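Local coordinates for protein putative isomerase (Sinorhizobium meliloti, PDB 2PPG) that is of unknown specific function but belongs to the enolase superfamily, with a mandelate racemase-type N-terminal domain and a TIM-barrel-like C-terminal domain, at residues K8-F13 with L87-T92; L39-K42 with V47-T50; P143-K146 with G150-R153; D166-R171 with M201-E206; E269-V274 with V278-R283. All coordinates share one frame; numbering follows the deposited sequence.

Contact 1: K8-F13 with L87-T92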
# COMPACT_ATOMS: atom_id res chain seq x y z
N LYS A 8 -19.74 48.07 7.06
CA LYS A 8 -19.62 49.40 6.46
C LYS A 8 -18.18 49.87 6.36
O LYS A 8 -17.78 50.49 5.39
CB LYS A 8 -20.43 50.40 7.27
CG LYS A 8 -20.29 51.86 6.85
CD LYS A 8 -21.05 52.72 7.84
CE LYS A 8 -20.49 54.12 7.95
NZ LYS A 8 -21.04 54.78 9.18
N LYS A 9 -17.38 49.59 7.39
CA LYS A 9 -16.05 50.17 7.46
C LYS A 9 -15.07 49.13 7.95
O LYS A 9 -15.37 48.36 8.86
CB LYS A 9 -16.05 51.38 8.41
CG LYS A 9 -15.06 52.48 8.03
CD LYS A 9 -14.57 53.27 9.26
CE LYS A 9 -15.70 53.87 10.07
NZ LYS A 9 -15.20 54.67 11.23
N ILE A 10 -13.88 49.13 7.35
CA ILE A 10 -12.82 48.22 7.73
C ILE A 10 -11.50 48.96 7.84
O ILE A 10 -11.03 49.49 6.85
CB ILE A 10 -12.70 47.06 6.72
CG1 ILE A 10 -13.96 46.18 6.78
CG2 ILE A 10 -11.46 46.23 6.99
CD1 ILE A 10 -13.86 44.88 6.02
N GLU A 11 -10.92 49.00 9.03
CA GLU A 11 -9.62 49.65 9.23
C GLU A 11 -8.58 48.68 9.81
O GLU A 11 -8.93 47.83 10.64
CB GLU A 11 -9.77 50.86 10.15
CG GLU A 11 -10.68 51.94 9.60
CD GLU A 11 -11.19 52.87 10.69
OE1 GLU A 11 -11.95 52.42 11.58
OE2 GLU A 11 -10.85 54.07 10.66
N SER A 12 -7.32 48.84 9.38
CA SER A 12 -6.19 48.01 9.81
C SER A 12 -5.14 48.83 10.56
O SER A 12 -4.88 49.98 10.22
CB SER A 12 -5.50 47.39 8.60
OG SER A 12 -6.42 46.68 7.79
N PHE A 13 -4.50 48.20 11.56
CA PHE A 13 -3.58 48.90 12.46
C PHE A 13 -2.44 48.01 12.91
O PHE A 13 -2.58 46.78 12.94
CB PHE A 13 -4.27 49.33 13.76
CG PHE A 13 -5.59 50.01 13.57
CD1 PHE A 13 -5.67 51.40 13.52
CD2 PHE A 13 -6.75 49.27 13.50
CE1 PHE A 13 -6.90 52.03 13.37
CE2 PHE A 13 -7.97 49.89 13.35
CZ PHE A 13 -8.04 51.28 13.29
N LEU A 87 -7.29 45.08 -1.28
CA LEU A 87 -8.12 44.06 -1.89
C LEU A 87 -9.34 43.67 -1.07
O LEU A 87 -10.47 43.80 -1.55
CB LEU A 87 -7.29 42.82 -2.21
CG LEU A 87 -8.08 41.62 -2.74
CD1 LEU A 87 -8.66 41.91 -4.14
CD2 LEU A 87 -7.22 40.37 -2.74
N LEU A 88 -9.12 43.20 0.15
CA LEU A 88 -10.17 42.49 0.89
C LEU A 88 -11.33 43.35 1.36
O LEU A 88 -12.49 42.93 1.29
CB LEU A 88 -9.57 41.73 2.07
CG LEU A 88 -8.57 40.64 1.70
CD1 LEU A 88 -8.10 39.99 2.98
CD2 LEU A 88 -9.20 39.62 0.78
N ALA A 89 -11.02 44.54 1.84
CA ALA A 89 -12.02 45.43 2.42
C ALA A 89 -13.24 45.62 1.51
O ALA A 89 -14.38 45.43 1.94
CB ALA A 89 -11.39 46.77 2.78
N ASP A 90 -13.00 45.97 0.25
CA ASP A 90 -14.09 46.26 -0.66
C ASP A 90 -14.90 45.04 -1.07
O ASP A 90 -15.99 45.17 -1.63
CB ASP A 90 -13.59 47.04 -1.87
CG ASP A 90 -13.22 48.48 -1.52
OD1 ASP A 90 -14.00 49.12 -0.78
OD2 ASP A 90 -12.15 48.96 -1.94
N PHE A 91 -14.40 43.85 -0.76
CA PHE A 91 -15.17 42.63 -0.98
C PHE A 91 -15.85 42.15 0.28
O PHE A 91 -16.60 41.18 0.25
CB PHE A 91 -14.32 41.54 -1.63
CG PHE A 91 -14.02 41.82 -3.06
CD1 PHE A 91 -15.00 41.66 -4.03
CD2 PHE A 91 -12.78 42.32 -3.44
CE1 PHE A 91 -14.74 41.95 -5.36
CE2 PHE A 91 -12.50 42.61 -4.76
CZ PHE A 91 -13.48 42.43 -5.73
N THR A 92 -15.60 42.85 1.38
CA THR A 92 -16.22 42.53 2.66
C THR A 92 -17.30 43.55 3.04
O THR A 92 -18.35 43.19 3.58
CB THR A 92 -15.15 42.39 3.76
OG1 THR A 92 -14.04 41.63 3.25
CG2 THR A 92 -15.73 41.69 5.00

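Contact 2: L39-K42 with V47-T50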
# COMPACT_ATOMS: atom_id res chain seq x y z
N LEU A 39 16.76 40.52 14.29
CA LEU A 39 17.82 39.55 14.50
C LEU A 39 17.49 38.21 13.82
O LEU A 39 16.34 37.96 13.45
CB LEU A 39 18.10 39.34 16.00
CG LEU A 39 17.03 38.71 16.90
CD1 LEU A 39 17.02 37.18 16.81
CD2 LEU A 39 17.23 39.14 18.35
N VAL A 40 18.51 37.36 13.66
CA VAL A 40 18.33 36.01 13.14
C VAL A 40 18.82 35.02 14.17
O VAL A 40 19.93 35.14 14.69
CB VAL A 40 19.06 35.82 11.78
CG1 VAL A 40 18.97 34.40 11.29
CG2 VAL A 40 18.49 36.76 10.76
N ARG A 41 17.99 34.04 14.49
CA ARG A 41 18.32 33.05 15.51
C ARG A 41 18.95 31.82 14.87
O ARG A 41 18.35 31.16 14.03
CB ARG A 41 17.05 32.68 16.26
CG ARG A 41 17.27 32.02 17.59
CD ARG A 41 16.40 32.68 18.65
NE ARG A 41 17.12 33.70 19.42
CZ ARG A 41 16.53 34.67 20.10
NH1 ARG A 41 15.21 34.80 20.09
NH2 ARG A 41 17.27 35.54 20.79
N LYS A 42 20.17 31.50 15.30
CA LYS A 42 20.96 30.45 14.68
C LYS A 42 20.29 29.06 14.76
O LYS A 42 20.25 28.34 13.77
CB LYS A 42 22.37 30.43 15.31
CG LYS A 42 23.34 29.43 14.70
CD LYS A 42 24.27 30.06 13.65
CE LYS A 42 25.25 29.02 13.11
NZ LYS A 42 26.39 29.63 12.37
N VAL A 47 14.03 34.64 11.51
CA VAL A 47 14.11 36.06 11.80
C VAL A 47 13.11 36.49 12.88
O VAL A 47 11.93 36.10 12.84
CB VAL A 47 13.90 36.93 10.49
CG1 VAL A 47 12.44 36.89 10.01
CG2 VAL A 47 14.35 38.38 10.68
N TYR A 48 13.59 37.28 13.84
CA TYR A 48 12.77 37.81 14.94
C TYR A 48 12.92 39.33 15.05
O TYR A 48 13.98 39.88 14.75
CB TYR A 48 13.19 37.17 16.27
CG TYR A 48 12.87 35.70 16.38
CD1 TYR A 48 11.64 35.28 16.87
CD2 TYR A 48 13.78 34.74 15.97
CE1 TYR A 48 11.34 33.94 16.96
CE2 TYR A 48 13.49 33.40 16.06
CZ TYR A 48 12.26 33.01 16.55
OH TYR A 48 11.95 31.67 16.64
N PRO A 49 11.83 40.02 15.46
CA PRO A 49 11.96 41.42 15.90
C PRO A 49 12.32 41.50 17.39
O PRO A 49 12.06 40.56 18.14
CB PRO A 49 10.56 41.98 15.64
CG PRO A 49 9.66 40.82 15.79
CD PRO A 49 10.44 39.56 15.52
N THR A 50 12.92 42.61 17.82
CA THR A 50 13.27 42.79 19.23
C THR A 50 12.07 43.33 20.01
O THR A 50 11.97 43.16 21.22
CB THR A 50 14.48 43.73 19.41
OG1 THR A 50 14.40 44.81 18.47
CG2 THR A 50 15.78 42.98 19.19

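Contact 3: P143-K146 with G150-R153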
# COMPACT_ATOMS: atom_id res chain seq x y z
N PRO A 143 -21.77 34.87 23.13
CA PRO A 143 -20.36 34.59 23.00
C PRO A 143 -20.17 33.79 21.73
O PRO A 143 -21.11 33.13 21.27
CB PRO A 143 -20.04 33.72 24.22
CG PRO A 143 -21.32 33.30 24.78
CD PRO A 143 -22.37 34.23 24.31
N VAL A 144 -18.98 33.88 21.13
CA VAL A 144 -18.76 33.26 19.83
C VAL A 144 -19.02 31.74 19.86
O VAL A 144 -19.62 31.19 18.94
CB VAL A 144 -17.36 33.64 19.27
CG1 VAL A 144 -16.80 32.56 18.36
CG2 VAL A 144 -17.43 35.01 18.55
N CYS A 145 -18.62 31.08 20.95
CA CYS A 145 -18.76 29.64 21.08
C CYS A 145 -20.21 29.15 21.01
O CYS A 145 -20.46 27.97 20.76
CB CYS A 145 -18.12 29.16 22.37
SG CYS A 145 -18.87 29.88 23.82
N LYS A 146 -21.17 30.06 21.22
CA LYS A 146 -22.57 29.67 21.12
C LYS A 146 -23.13 29.90 19.72
O LYS A 146 -24.33 29.87 19.51
CB LYS A 146 -23.40 30.35 22.20
CG LYS A 146 -23.03 29.86 23.59
CD LYS A 146 -24.07 30.13 24.61
CE LYS A 146 -23.79 29.33 25.88
NZ LYS A 146 -24.45 28.01 25.83
N GLY A 150 -21.68 25.20 20.49
CA GLY A 150 -21.96 25.16 21.91
C GLY A 150 -20.77 25.44 22.81
O GLY A 150 -19.62 25.28 22.41
N GLN A 151 -21.05 25.85 24.04
CA GLN A 151 -19.98 25.97 25.01
C GLN A 151 -19.85 24.67 25.80
O GLN A 151 -20.72 24.32 26.59
CB GLN A 151 -20.22 27.14 25.94
CG GLN A 151 -19.11 27.31 26.94
CD GLN A 151 -19.06 28.70 27.52
OE1 GLN A 151 -19.65 29.64 26.98
NE2 GLN A 151 -18.33 28.85 28.62
N ARG A 152 -18.77 23.96 25.57
CA ARG A 152 -18.58 22.67 26.21
C ARG A 152 -17.87 22.81 27.56
O ARG A 152 -17.77 21.85 28.31
CB ARG A 152 -17.81 21.73 25.27
CG ARG A 152 -18.62 21.34 24.03
CD ARG A 152 -17.79 20.67 22.93
NE ARG A 152 -18.47 20.75 21.63
CZ ARG A 152 -18.96 19.70 20.97
NH1 ARG A 152 -18.83 18.48 21.48
NH2 ARG A 152 -19.56 19.87 19.80
N ARG A 153 -17.46 24.03 27.88
CA ARG A 153 -16.32 24.22 28.76
C ARG A 153 -16.21 25.72 29.07
O ARG A 153 -16.26 26.55 28.16
CB ARG A 153 -15.11 23.82 27.91
CG ARG A 153 -13.93 23.21 28.59
CD ARG A 153 -12.85 22.94 27.54
NE ARG A 153 -13.06 21.66 26.86
CZ ARG A 153 -13.54 21.53 25.62
NH1 ARG A 153 -13.86 22.59 24.90
NH2 ARG A 153 -13.69 20.32 25.10

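Contact 4: D166-R171 with M201-E206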
# COMPACT_ATOMS: atom_id res chain seq x y z
N ASP A 166 18.90 32.41 31.92
CA ASP A 166 20.23 32.11 31.35
C ASP A 166 20.77 30.70 31.60
O ASP A 166 21.52 30.17 30.79
CB ASP A 166 21.27 33.13 31.84
CG ASP A 166 20.86 34.57 31.60
OD1 ASP A 166 20.22 34.87 30.56
OD2 ASP A 166 21.18 35.42 32.46
N THR A 167 20.41 30.11 32.74
CA THR A 167 20.94 28.79 33.07
C THR A 167 19.82 27.75 33.23
O THR A 167 18.66 28.09 33.50
CB THR A 167 21.81 28.80 34.37
OG1 THR A 167 20.99 29.04 35.51
CG2 THR A 167 22.90 29.87 34.30
N ARG A 168 20.21 26.49 33.05
CA ARG A 168 19.33 25.35 33.28
C ARG A 168 18.59 25.47 34.63
O ARG A 168 17.36 25.45 34.67
CB ARG A 168 20.15 24.07 33.23
CG ARG A 168 19.42 22.90 32.62
CD ARG A 168 20.37 22.01 31.86
NE ARG A 168 21.56 21.69 32.65
CZ ARG A 168 21.65 20.66 33.49
NH1 ARG A 168 20.61 19.84 33.67
NH2 ARG A 168 22.78 20.45 34.15
N ALA A 169 19.36 25.63 35.70
CA ALA A 169 18.84 25.75 37.06
C ALA A 169 17.95 26.98 37.28
O ALA A 169 16.95 26.91 38.00
CB ALA A 169 20.00 25.76 38.06
N LYS A 170 18.30 28.10 36.65
CA LYS A 170 17.46 29.29 36.71
C LYS A 170 16.12 29.06 36.00
O LYS A 170 15.08 29.56 36.45
CB LYS A 170 18.20 30.53 36.19
CG LYS A 170 19.05 31.23 37.27
CD LYS A 170 19.32 32.73 36.98
CE LYS A 170 20.79 33.03 36.61
NZ LYS A 170 20.99 33.35 35.16
N ARG A 171 16.13 28.29 34.91
CA ARG A 171 14.89 27.98 34.19
C ARG A 171 14.00 27.02 34.98
O ARG A 171 12.77 27.17 35.03
CB ARG A 171 15.20 27.43 32.80
CG ARG A 171 15.87 28.44 31.87
CD ARG A 171 15.92 27.92 30.45
NE ARG A 171 16.86 26.83 30.27
CZ ARG A 171 18.13 26.99 29.94
NH1 ARG A 171 18.62 28.22 29.76
NH2 ARG A 171 18.92 25.94 29.78
N MSE A 201 15.54 18.07 30.41
CA MSE A 201 14.47 17.22 30.93
C MSE A 201 14.83 16.69 32.31
O MSE A 201 14.05 16.78 33.26
CB MSE A 201 14.21 16.04 29.99
CG MSE A 201 13.33 16.37 28.81
SE MSE A 201 11.43 16.65 29.22
CE MSE A 201 10.99 15.03 30.22
N GLU A 202 16.03 16.12 32.40
CA GLU A 202 16.59 15.68 33.67
C GLU A 202 16.32 16.66 34.82
O GLU A 202 15.77 16.27 35.85
CB GLU A 202 18.10 15.47 33.48
CG GLU A 202 18.80 14.77 34.62
CD GLU A 202 20.20 14.34 34.23
OE1 GLU A 202 20.47 13.11 34.22
OE2 GLU A 202 21.02 15.23 33.90
N ILE A 203 16.71 17.92 34.64
CA ILE A 203 16.63 18.90 35.72
C ILE A 203 15.19 19.33 35.98
O ILE A 203 14.78 19.38 37.14
CB ILE A 203 17.59 20.11 35.53
CG1 ILE A 203 17.98 20.67 36.89
CG2 ILE A 203 16.98 21.20 34.65
CD1 ILE A 203 19.20 21.55 36.88
N LEU A 204 14.43 19.60 34.91
CA LEU A 204 13.02 19.94 35.05
C LEU A 204 12.25 18.82 35.77
O LEU A 204 11.50 19.09 36.71
CB LEU A 204 12.39 20.27 33.69
CG LEU A 204 12.88 21.51 32.91
CD1 LEU A 204 12.10 21.66 31.61
CD2 LEU A 204 12.83 22.82 33.68
N ARG A 205 12.44 17.58 35.34
CA ARG A 205 11.88 16.43 36.06
C ARG A 205 12.34 16.37 37.53
O ARG A 205 11.56 16.03 38.43
CB ARG A 205 12.23 15.12 35.35
CG ARG A 205 11.54 13.86 35.94
CD ARG A 205 10.02 14.00 36.02
NE ARG A 205 9.39 14.13 34.71
CZ ARG A 205 8.10 14.41 34.50
NH1 ARG A 205 7.28 14.61 35.53
NH2 ARG A 205 7.63 14.50 33.27
N GLU A 206 13.60 16.71 37.77
CA GLU A 206 14.12 16.69 39.13
C GLU A 206 13.46 17.78 39.94
O GLU A 206 12.91 17.51 41.01
CB GLU A 206 15.65 16.86 39.15
CG GLU A 206 16.27 16.73 40.54
CD GLU A 206 16.04 15.36 41.18
OE1 GLU A 206 15.39 14.50 40.53
OE2 GLU A 206 16.51 15.13 42.32

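Contact 5: E269-V274 with V278-R283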
# COMPACT_ATOMS: atom_id res chain seq x y z
N GLU A 269 1.12 24.72 14.11
CA GLU A 269 1.11 26.17 14.30
C GLU A 269 1.34 27.01 13.03
O GLU A 269 0.85 28.12 12.94
CB GLU A 269 2.10 26.57 15.41
CG GLU A 269 3.56 26.50 15.01
CD GLU A 269 4.48 26.73 16.17
OE1 GLU A 269 4.77 25.75 16.91
OE2 GLU A 269 4.91 27.89 16.36
N GLU A 270 2.09 26.48 12.07
CA GLU A 270 2.43 27.22 10.86
C GLU A 270 1.51 26.96 9.68
O GLU A 270 1.70 27.53 8.60
CB GLU A 270 3.86 26.92 10.42
CG GLU A 270 4.08 25.51 9.91
CD GLU A 270 4.40 24.51 11.03
OE1 GLU A 270 3.83 24.62 12.14
OE2 GLU A 270 5.22 23.60 10.80
N TRP A 271 0.53 26.08 9.86
CA TRP A 271 -0.43 25.79 8.80
C TRP A 271 -1.36 26.98 8.68
O TRP A 271 -1.31 27.89 9.52
CB TRP A 271 -1.25 24.55 9.10
CG TRP A 271 -0.46 23.29 9.30
CD1 TRP A 271 0.83 23.06 8.93
CD2 TRP A 271 -0.94 22.07 9.88
NE1 TRP A 271 1.19 21.77 9.27
CE2 TRP A 271 0.12 21.15 9.86
CE3 TRP A 271 -2.17 21.68 10.43
CZ2 TRP A 271 0.00 19.86 10.37
CZ3 TRP A 271 -2.28 20.41 10.94
CH2 TRP A 271 -1.20 19.51 10.91
N ARG A 272 -2.20 26.97 7.64
CA ARG A 272 -3.13 28.06 7.40
C ARG A 272 -4.56 27.58 7.22
O ARG A 272 -5.50 28.28 7.60
CB ARG A 272 -2.69 28.89 6.20
CG ARG A 272 -1.37 29.62 6.41
CD ARG A 272 -1.47 30.64 7.55
NE ARG A 272 -0.41 31.63 7.42
CZ ARG A 272 0.82 31.49 7.90
NH1 ARG A 272 1.16 30.39 8.56
NH2 ARG A 272 1.72 32.44 7.70
N THR A 273 -4.72 26.40 6.63
CA THR A 273 -6.04 25.81 6.41
C THR A 273 -6.09 24.33 6.78
O THR A 273 -5.05 23.67 6.97
CB THR A 273 -6.47 25.89 4.94
OG1 THR A 273 -5.58 25.10 4.16
CG2 THR A 273 -6.46 27.34 4.42
N VAL A 274 -7.31 23.81 6.86
CA VAL A 274 -7.55 22.39 7.07
C VAL A 274 -6.86 21.55 5.98
O VAL A 274 -6.52 20.38 6.19
CB VAL A 274 -9.06 22.09 7.14
CG1 VAL A 274 -9.79 22.55 5.87
CG2 VAL A 274 -9.33 20.61 7.44
N VAL A 278 -4.65 17.50 6.16
CA VAL A 278 -4.95 16.23 5.49
C VAL A 278 -3.74 15.31 5.25
O VAL A 278 -3.75 14.15 5.68
CB VAL A 278 -5.70 16.49 4.16
CG1 VAL A 278 -6.01 15.18 3.44
CG2 VAL A 278 -6.97 17.26 4.44
N PRO A 279 -2.69 15.81 4.58
CA PRO A 279 -1.54 14.95 4.31
C PRO A 279 -0.90 14.41 5.57
O PRO A 279 -0.49 13.25 5.60
CB PRO A 279 -0.58 15.89 3.59
CG PRO A 279 -1.48 16.89 2.94
CD PRO A 279 -2.48 17.16 4.01
N ARG A 280 -0.83 15.22 6.61
CA ARG A 280 -0.21 14.78 7.86
C ARG A 280 -1.02 13.70 8.60
O ARG A 280 -0.42 12.79 9.18
CB ARG A 280 0.12 15.96 8.79
CG ARG A 280 1.36 16.79 8.37
CD ARG A 280 1.02 17.82 7.29
NE ARG A 280 2.14 18.71 6.97
CZ ARG A 280 2.13 19.62 6.00
NH1 ARG A 280 1.05 19.79 5.24
NH2 ARG A 280 3.19 20.38 5.78
N VAL A 281 -2.35 13.78 8.58
CA VAL A 281 -3.14 12.72 9.22
C VAL A 281 -3.18 11.47 8.35
O VAL A 281 -3.11 10.35 8.85
CB VAL A 281 -4.59 13.15 9.66
CG1 VAL A 281 -4.68 14.64 9.87
CG2 VAL A 281 -5.64 12.65 8.69
N ALA A 282 -3.23 11.69 7.03
CA ALA A 282 -3.15 10.59 6.07
C ALA A 282 -1.92 9.74 6.33
O ALA A 282 -2.00 8.52 6.26
CB ALA A 282 -3.14 11.13 4.63
N ARG A 283 -0.79 10.36 6.65
CA ARG A 283 0.42 9.60 6.94
C ARG A 283 0.55 9.15 8.40
O ARG A 283 1.62 8.69 8.80
CB ARG A 283 1.67 10.37 6.50
CG ARG A 283 1.89 10.40 5.00
CD ARG A 283 2.31 9.04 4.42
NE ARG A 283 3.52 8.46 5.02
CZ ARG A 283 4.77 8.84 4.72
NH1 ARG A 283 4.97 9.81 3.83
NH2 ARG A 283 5.82 8.26 5.30

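Contact 1: K8-F13 with L87-T92
Ile10 on strand 7-17 comes nearest to Ala89 on helix 77-92, their CA atoms 6.1 Å apart, a spacing that a residue as small as alanine allows. Toward the end of segment 87-92 Phe91 N bonds back to Leu88 O and Thr92 N to Ala89 O, each three residues earlier. At the start of the strand Lys8 and Lys9 both face Glu60 of strand 52-61, a classic beta bulge. This is the sheet-against-helices layer of the N-terminal domain found in mandelate racemase and muconate lactonizing enzyme relatives: an antiparallel sheet with helix 77-92 lying on it. The joint is purely apolar. Ile10 sets its CB 4.2 Å from Ala89 CB, while its CD1 reaches on to Thr92 CB at 3.6 Å, the two side chains crossing at about a right angle. Thr92 suits the place because it has two ends. With OG1 beside the backbone N (chi1 -44°), CG2 lies anti to that N and meets Ile10 CD1, whereas OG1 turns back to Leu88 O at 2.8 Å. That oxygen also takes Phe91 N, the two donors arriving from opposite faces of its carbonyl plane. Leu88 packs on helix 119-140, and Ile10 also touches Ile59 of strand 52-61.

Contact 2: L39-K42 with V47-T50
The Tyr48 ring has Arg41 NH1 over one face, with the guanidinium and ring planes turned 43° apart. Arg41 CZ stands 5.4 Å from the ring centroid, so any cation-pi attraction is long and weak, and the firmer touch is aliphatic: Arg41 CB lies 3.6 Å from Tyr48 CE2. The arginine chain, bent at chi2 and chi3, crosses the tyrosine at about a right angle, and one face of its guanidinium carries Leu39 CD1 over the centre. That methyl also reaches Tyr48 CB at 3.9 Å, so leucine fills the corner between two flat groups. The polar ends are held from beyond the pair: Arg41 NH1 donates to Tyr23 O, and Tyr48 OH bonds Asn44 ND2. Beneath these side chains the backbones form an antiparallel beta hairpin. Leu39 and Tyr48 are a hydrogen-bonded pair, Leu39 N to Tyr48 O and Tyr48 N to Leu39 O, both 2.9 Å; the second is the straighter at 170°. Val40 and Val47 follow as a non-hydrogen-bonded pair on the other sheet face, their branched side chains suited to a strand. Val47 CG2 also rests on Leu39 O. The hairpin, strands 38-41 and 46-49, comes just before strand 52-61 of the larger sheet and meets the second subunit, where Arg114 of that subunit binds Val47 O and Val40 packs on its Phe91, part of helix 77-92 there.

Contact 3: P143-K146 with G150-R153
Cys145 and Gln151 meet side chain to side chain in the connection that leads from helix 119-140 of the N-terminal domain to strand 155-161, a barrel strand of the enolase-type C-terminal domain. Cys145 SG lies 3.3 Å from Gln151 OE1 and 3.7 Å from Gln151 CB, so the sulfur rests alongside the glutamine chain from its root to its amide. That chain is extended, with CG anti to the backbone N (chi1 -179°), which carries the amide past the sulfur. Beside it, Lys146 CE touches Gln151 CB at 4.2 Å, the two chains meeting at a slant. In the backbone, Gly150 N gives a weak bond to Cys145 O at 3.0 Å. Gly150 sits at phi 148°, psi 158°, where a side chain would jam against the preceding carbonyl oxygen, so glycine is the natural residue here. Further out, Lys146 N bonds Pro143 O in the short 3-10 turn, and Cys145 N donates to Gln332 OE1 of helix 325-336, whose Ala335 and Ala336 pack on the cysteine, a small residue that fits against them. The third subunit takes the lysine's charge and a backbone N-H: Asp99 and Asp96 of that subunit form salt bridges with Lys146 NZ, and its Asp99 also accepts from Gln151 N. At the far end of the glutamine, NE2 makes a weak hydrogen bond to Arg153 O, 3.1 Å away.

Contact 4: D166-R171 with M201-E206
The Arg168 guanidinium, which packs on Ile203 across the contact, is gripped from two sources: NE makes a salt bridge with Asp195 OD1, and NH1 gives a weak hydrogen bond to Lys199 O. These partners fix the turned chain. Between the helices the meeting is mainly aliphatic. Arg168 CG lies 3.6 Å from Ile203 CG2, and NH1 comes 3.6 Å from Ile203 CB, with Ile203 CD1 over one face of the guanidinium. Bends at chi2 (146°) and chi3 (49°) fold the arginine over the isoleucine, giving the branched residue both a methylene and a flat surface to pack on. Helices 168-180 and 197-208 are successive outer helices of the TIM-barrel-like domain, joined through strand 185-189, so the contact lies on the outside of the barrel. The same CD1 methyl also reaches Ala169 CA at 4.2 Å, where a small residue lets the helices come near. Lys170 N donates to Thr167 OG1 at 3.1 Å with an N-H...O angle of 153°, capping the start of helix 168-180. Threonine serves well as this N-cap residue because its short hydroxyl can turn back to an amide that the first helical turn leaves without a carbonyl partner. A salt bridge from Lys170 NZ to Asp166 OD2 (3.4 Å) ties the helix start to the residue before the cap. Arg171, three residues on from Arg168, forms a salt bridge through NE with Glu200, while Leu204 packs on Phe188 and Ile214 of the barrel strands.

Contact 5: E269-V274 with V278-R283
Van der Waals packing, largely through the arginine methylenes, joins Trp271 to Arg280. The arginine runs past the indole in the opposite direction: its CD lies 3.8 Å from Trp271 CZ2 and its CG 3.9 Å from the same atom. Farther along, Trp271 NE1 stands over one face of the guanidinium, 3.9 Å above its plane and toward its rim, with the two flat groups tilted 46° apart. A bend at chi2 (82°) lays the arginine chain along the indole, and a long chain with a flat end suits a broad aromatic neighbour.

Between the two segments the backbone link is a single weak bond: Val278 N reaches back to Val274 O at 3.4 Å, in the helix's first turn, and Val278 CG2 rests on that oxygen at 3.6 Å. This is the return from strand 264-267 into helix 274-282, one strand-loop-helix step of the TIM-barrel-like domain. Thr273 stands at the N-cap, its OG1 weakly accepting from His275 N, and Asp276 OD2 accepts from the backbone N of both Arg272 and Thr273, tying the approach to the helix to its first turn.

Polar ends of the arginine are satisfied from outside the pair: Arg280 NH1 donates to Asp276 O and NH2 to Thr248 O, which holds the guanidinium beside the indole.

Among the apolar neighbours, Leu286 packs on both Trp271 and Arg280, while Val274 and Val278, compact branched residues, both meet Val310 of the third subunit.

How the contacts relate
From the N terminus, strand 7-17 opens the long loop that contact 1 closes 74 residues later against helix 77-92, and the short hairpin of contact 2 lies wholly within that span. The other three follow in series, and none crosses another. Contact 3 closes a tight turn in the connection between the N-terminal domain and the barrel. Contact 4 joins two consecutive barrel helices, and contact 5 ties a strand-to-helix loop to the helix it enters. Contacts 1 and 4 lie on opposite sides of the chain's centre, their centres about 48 Å apart. Contacts 1, 2 and 5 touch the second subunit, while contacts 3 and 5 touch the third.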